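Local coordinates for protein thiamine pyrophosphokinase (Saccharomyces cerevisiae, PDB 1IG0) that transfers a pyrophosphate group from ATP to thiamine, making thiamine diphosphate and AMP, and is the only yeast enzyme able to do so, at residues Arg74-Leu79 with Lys107-Asn112; Ile134-Asn139 with Lys163-Leu168. All coordinates share one frame; numbering follows the deposited sequence.

Both contacts join helices of the catalytic domain, and they follow one another along the chain: contact 1 closes at Asn112 before contact 2 opens at Ile134. Contact 1 sets the end of helix 71-78 against the end of helix 103-111; these helices follow strands 64-68 and 93-96, two parallel neighbours of the mixed sheet. Contact 2 follows strand 115-118 in the chain: helix 126-139, which packs on strand 38-43 of the same sheet, meets the first turn of helix 164-175. Their centres are 23 Å apart and their nearest atoms about 14 Å, so neither touches the other. Together they are two separate joints in the helical layers of the domain's alpha-beta-alpha architecture, and no second subunit touches either.

Contact 1. Residues Arg74-Leu79 with Lys107-Asn112; sequences RLYDYL and KYYRKN
The ring of Tyr76 turns its edge to a face of Tyr108, with CE1 of Tyr76 3.7 Å from CG of Tyr108 and lying over the rim of that ring, not its middle. The two planes stand at 63° and the centroids are 5.4 Å apart, an offset edge-to-face pair. Both rings reach into it by extended first torsions: each CG lies anti to its backbone N, with chi1 -176° in Tyr76 and 177° in Tyr108. The opposite face of Tyr108 carries the amide of Asn112 toward its rim, where ND2 of Asn112 sits 3.3 Å above the ring plane and donates to the backbone O of Tyr108 from above the carbonyl plane.

Tyr109 makes its nearest approach with its tip. Its OH reaches the helix between Leu75 and Tyr76, 3.6 Å from CG of Leu75 and 3.9 Å from CB of Tyr76. The phenol crosses the Leu75 side chain at about a right angle. Although the same oxygen of Tyr109 comes within 3.5 Å of Tyr76 N, the angle is poor and no hydrogen bond forms.

The helix segments pass nearly perpendicular, with axes 11.9 Å apart at closest approach, a span bridged by the long tyrosines. Arg86 makes cation-pi contacts with both Tyr76 and Tyr108 and also donates to the backbone O of Tyr76, while Pro91 packs on Leu75 and Tyr109. With no hydrogen bond across it, this helix-to-helix joint in the catalytic domain relies on aromatic and van der Waals contact, to which the nearby guanidinium probably adds electrostatic attraction.

Contact 2. Residues Ile134-Asn139 with Lys163-Leu168; sequences ISLHFN and KGIHTL
Leu136 leaves its helix with CB directed at helix 164-175, and its CG, anti to the carbonyl carbon (chi1 -77°), carries the two methyls that do all the touching. CD1 of Leu136 has the more contacts, lying 3.6 Å from the backbone O of Ile165. The same CD1 of Leu136 is 3.9 Å from CB of Leu168 and 4.0 Å from the branch methyl CG2 of Ile165. The other methyl, CD2 of Leu136, meets the far end of the same helical turn, 3.7 Å from the backbone O of Leu168. The Leu136 tip therefore bears on side-chain carbon and main chain together, one methyl toward each carbonyl oxygen. The side chains of Leu136 and Leu168 cross at about a right angle, and it is the base of Leu168, not its branched end, that receives CD1.

The nearest CA atoms, those of Leu136 and Leu168, are 7.8 Å apart, leaving room for this single leucine between the backbones. Phe143 of helix 141-148 packs on Leu136, Ile165 and Leu168 alike, and Met172 adds a further contact to Leu136, so one hydrophobic cluster joins three helices. Cut back to an alanine, Leu136 would lose both methyls, which is likely to open a gap beside CB of Leu168 and CG2 of Ile165 and leave Phe143 and Met172 without their leucine neighbour.

The side chain of Ile165 is about 14 Å from a bound thiamine, and none of the touching residues belongs to the thiamine pocket; the contact is helix packing within the catalytic domain. No hydrogen bond crosses between the two segments; what joins them here is dispersion and the exclusion of water from a buried, largely aliphatic interface.

Contact 1. Residues Arg74-Leu79 with Lys107-Asn112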
# COMPACT_ATOMS: atom_id res chain seq x y z
N ARG B 74 -1.84 21.03 0.33
CA ARG B 74 -2.29 20.24 -0.81
C ARG B 74 -3.55 20.81 -1.44
O ARG B 74 -3.64 20.95 -2.66
CB ARG B 74 -2.55 18.80 -0.36
CG ARG B 74 -1.37 18.13 0.33
CD ARG B 74 -0.17 18.01 -0.59
NE ARG B 74 0.94 17.31 0.05
CZ ARG B 74 2.09 17.02 -0.55
NH1 ARG B 74 2.29 17.37 -1.81
NH2 ARG B 74 3.04 16.37 0.11
N LEU B 75 -4.53 21.14 -0.60
CA LEU B 75 -5.79 21.70 -1.08
C LEU B 75 -5.55 23.08 -1.68
O LEU B 75 -6.05 23.40 -2.76
CB LEU B 75 -6.79 21.82 0.07
CG LEU B 75 -8.16 22.40 -0.27
CD1 LEU B 75 -8.87 21.49 -1.28
CD2 LEU B 75 -9.00 22.54 1.00
N TYR B 76 -4.77 23.89 -0.97
CA TYR B 76 -4.45 25.24 -1.41
C TYR B 76 -3.86 25.24 -2.82
O TYR B 76 -4.30 25.99 -3.69
CB TYR B 76 -3.44 25.87 -0.44
CG TYR B 76 -3.10 27.31 -0.75
CD1 TYR B 76 -3.98 28.35 -0.42
CD2 TYR B 76 -1.89 27.65 -1.36
CE1 TYR B 76 -3.66 29.67 -0.70
CE2 TYR B 76 -1.56 28.97 -1.64
CZ TYR B 76 -2.45 29.98 -1.30
OH TYR B 76 -2.13 31.29 -1.58
N ASP B 77 -2.87 24.38 -3.04
CA ASP B 77 -2.22 24.28 -4.35
C ASP B 77 -3.13 23.62 -5.38
O ASP B 77 -3.16 24.03 -6.54
CB ASP B 77 -0.91 23.50 -4.25
CG ASP B 77 0.11 24.17 -3.35
OD1 ASP B 77 0.19 25.42 -3.37
OD2 ASP B 77 0.84 23.45 -2.64
N TYR B 78 -3.86 22.59 -4.96
CA TYR B 78 -4.76 21.88 -5.86
C TYR B 78 -5.64 22.87 -6.61
O TYR B 78 -5.96 22.67 -7.78
CB TYR B 78 -5.63 20.91 -5.07
CG TYR B 78 -6.64 20.16 -5.92
CD1 TYR B 78 -6.23 19.31 -6.94
CD2 TYR B 78 -8.01 20.30 -5.69
CE1 TYR B 78 -7.15 18.61 -7.72
CE2 TYR B 78 -8.95 19.60 -6.46
CZ TYR B 78 -8.51 18.76 -7.47
OH TYR B 78 -9.43 18.08 -8.23
N LEU B 79 -6.03 23.94 -5.93
CA LEU B 79 -6.88 24.95 -6.54
C LEU B 79 -6.10 26.22 -6.88
O LEU B 79 -6.62 27.33 -6.77
CB LEU B 79 -8.05 25.27 -5.59
CG LEU B 79 -8.87 24.03 -5.21
CD1 LEU B 79 -10.02 24.42 -4.29
CD2 LEU B 79 -9.41 23.37 -6.47
N LYS B 107 -1.87 31.62 6.82
CA LYS B 107 -2.48 32.94 6.83
C LYS B 107 -3.76 33.00 6.01
O LYS B 107 -4.74 33.62 6.43
CB LYS B 107 -1.50 34.00 6.30
CG LYS B 107 -0.36 34.36 7.24
CD LYS B 107 0.20 35.74 6.89
CE LYS B 107 1.27 36.20 7.87
NZ LYS B 107 2.56 35.48 7.68
N TYR B 108 -3.75 32.37 4.84
CA TYR B 108 -4.92 32.36 3.97
C TYR B 108 -6.16 31.74 4.61
O TYR B 108 -7.24 32.32 4.58
CB TYR B 108 -4.61 31.62 2.67
CG TYR B 108 -5.80 31.51 1.74
CD1 TYR B 108 -6.23 32.62 1.01
CD2 TYR B 108 -6.51 30.32 1.63
CE1 TYR B 108 -7.35 32.53 0.18
CE2 TYR B 108 -7.64 30.23 0.80
CZ TYR B 108 -8.05 31.34 0.08
OH TYR B 108 -9.15 31.25 -0.73
N TYR B 109 -6.00 30.55 5.18
CA TYR B 109 -7.12 29.86 5.80
C TYR B 109 -7.53 30.46 7.13
O TYR B 109 -8.71 30.42 7.49
CB TYR B 109 -6.80 28.37 5.96
CG TYR B 109 -6.88 27.62 4.65
CD1 TYR B 109 -5.85 26.78 4.23
CD2 TYR B 109 -7.98 27.78 3.80
CE1 TYR B 109 -5.91 26.11 3.01
CE2 TYR B 109 -8.05 27.12 2.58
CZ TYR B 109 -7.02 26.29 2.19
OH TYR B 109 -7.08 25.65 0.98
N ARG B 110 -6.58 31.04 7.85
CA ARG B 110 -6.92 31.65 9.13
C ARG B 110 -7.75 32.89 8.84
O ARG B 110 -8.77 33.13 9.50
CB ARG B 110 -5.67 32.06 9.90
CG ARG B 110 -5.98 32.29 11.37
CD ARG B 110 -4.85 32.96 12.13
NE ARG B 110 -5.07 32.84 13.58
CZ ARG B 110 -6.21 33.13 14.19
NH1 ARG B 110 -7.25 33.57 13.50
NH2 ARG B 110 -6.31 32.97 15.51
N LYS B 111 -7.32 33.67 7.86
CA LYS B 111 -8.03 34.89 7.48
C LYS B 111 -9.45 34.55 7.05
O LYS B 111 -10.39 35.29 7.33
CB LYS B 111 -7.30 35.59 6.33
CG LYS B 111 -7.25 37.11 6.46
CD LYS B 111 -7.24 37.80 5.10
CE LYS B 111 -6.07 37.36 4.23
NZ LYS B 111 -4.75 37.79 4.78
N ASN B 112 -9.61 33.41 6.37
CA ASN B 112 -10.92 32.98 5.91
C ASN B 112 -11.72 32.19 6.94
O ASN B 112 -12.60 31.40 6.61
CB ASN B 112 -10.78 32.19 4.61
CG ASN B 112 -10.55 33.09 3.41
OD1 ASN B 112 -11.42 33.86 3.02
ND2 ASN B 112 -9.37 32.99 2.81

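Contact 2. Residues Ile134-Asn139 with Lys163-Leu168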
# COMPACT_ATOMS: atom_id res chain seq x y z
N ILE B 134 -13.37 14.74 14.24
CA ILE B 134 -14.61 14.53 13.50
C ILE B 134 -15.72 14.01 14.40
O ILE B 134 -16.85 14.49 14.34
CB ILE B 134 -14.38 13.54 12.33
CG1 ILE B 134 -13.46 14.20 11.29
CG2 ILE B 134 -15.72 13.15 11.71
CD1 ILE B 134 -12.97 13.26 10.22
N SER B 135 -15.41 13.03 15.25
CA SER B 135 -16.41 12.48 16.15
C SER B 135 -16.88 13.54 17.14
O SER B 135 -18.08 13.66 17.41
CB SER B 135 -15.85 11.28 16.91
OG SER B 135 -16.87 10.62 17.64
N LEU B 136 -15.94 14.31 17.68
CA LEU B 136 -16.29 15.37 18.62
C LEU B 136 -17.21 16.39 17.94
O LEU B 136 -18.21 16.82 18.52
CB LEU B 136 -15.02 16.08 19.11
CG LEU B 136 -14.19 15.35 20.17
CD1 LEU B 136 -12.88 16.09 20.40
CD2 LEU B 136 -14.99 15.26 21.47
N HIS B 137 -16.87 16.76 16.71
CA HIS B 137 -17.67 17.72 15.96
C HIS B 137 -19.14 17.30 15.87
O HIS B 137 -20.04 18.11 16.10
CB HIS B 137 -17.12 17.87 14.54
CG HIS B 137 -17.98 18.71 13.65
ND1 HIS B 137 -17.91 20.09 13.63
CD2 HIS B 137 -18.96 18.38 12.78
CE1 HIS B 137 -18.81 20.56 12.80
NE2 HIS B 137 -19.46 19.54 12.27
N PHE B 138 -19.37 16.04 15.52
CA PHE B 138 -20.73 15.54 15.37
C PHE B 138 -21.40 15.00 16.63
O PHE B 138 -22.62 15.07 16.75
CB PHE B 138 -20.76 14.43 14.31
CG PHE B 138 -20.61 14.92 12.90
CD1 PHE B 138 -19.53 14.53 12.12
CD2 PHE B 138 -21.57 15.77 12.35
CE1 PHE B 138 -19.39 14.98 10.81
CE2 PHE B 138 -21.45 16.22 11.04
CZ PHE B 138 -20.36 15.83 10.27
N ASN B 139 -20.61 14.49 17.57
CA ASN B 139 -21.20 13.89 18.76
C ASN B 139 -21.03 14.58 20.11
O ASN B 139 -21.55 14.10 21.12
CB ASN B 139 -20.73 12.44 18.86
CG ASN B 139 -20.93 11.67 17.57
OD1 ASN B 139 -22.01 11.68 16.99
ND2 ASN B 139 -19.88 11.00 17.10
N LYS B 163 -2.41 17.10 23.61
CA LYS B 163 -3.32 16.04 23.20
C LYS B 163 -4.77 16.32 23.58
O LYS B 163 -5.56 15.40 23.79
CB LYS B 163 -2.87 14.73 23.85
CG LYS B 163 -2.69 14.85 25.36
CD LYS B 163 -2.05 13.61 25.95
CE LYS B 163 -1.78 13.80 27.44
NZ LYS B 163 -1.09 12.63 28.03
N GLY B 164 -5.13 17.60 23.65
CA GLY B 164 -6.48 17.98 24.01
C GLY B 164 -7.60 17.27 23.26
O GLY B 164 -8.56 16.80 23.86
N ILE B 165 -7.48 17.20 21.94
CA ILE B 165 -8.51 16.55 21.13
C ILE B 165 -8.72 15.09 21.54
O ILE B 165 -9.85 14.60 21.54
CB ILE B 165 -8.18 16.61 19.62
CG1 ILE B 165 -8.21 18.07 19.15
CG2 ILE B 165 -9.19 15.79 18.83
CD1 ILE B 165 -9.58 18.73 19.25
N HIS B 166 -7.64 14.40 21.88
CA HIS B 166 -7.76 13.00 22.29
C HIS B 166 -8.38 12.91 23.69
O HIS B 166 -9.21 12.05 23.95
CB HIS B 166 -6.41 12.30 22.30
CG HIS B 166 -6.50 10.82 22.55
ND1 HIS B 166 -7.01 9.94 21.62
CD2 HIS B 166 -6.19 10.08 23.64
CE1 HIS B 166 -7.01 8.72 22.13
NE2 HIS B 166 -6.52 8.78 23.35
N THR B 167 -7.96 13.81 24.58
CA THR B 167 -8.49 13.82 25.94
C THR B 167 -9.99 14.07 25.90
O THR B 167 -10.77 13.39 26.56
CB THR B 167 -7.81 14.92 26.79
OG1 THR B 167 -6.39 14.73 26.77
CG2 THR B 167 -8.31 14.86 28.23
N LEU B 168 -10.40 15.07 25.11
CA LEU B 168 -11.81 15.41 24.97
C LEU B 168 -12.57 14.26 24.33
O LEU B 168 -13.70 13.95 24.71
CB LEU B 168 -11.98 16.67 24.13
CG LEU B 168 -11.47 17.98 24.74
CD1 LEU B 168 -11.62 19.11 23.73
CD2 LEU B 168 -12.25 18.29 26.00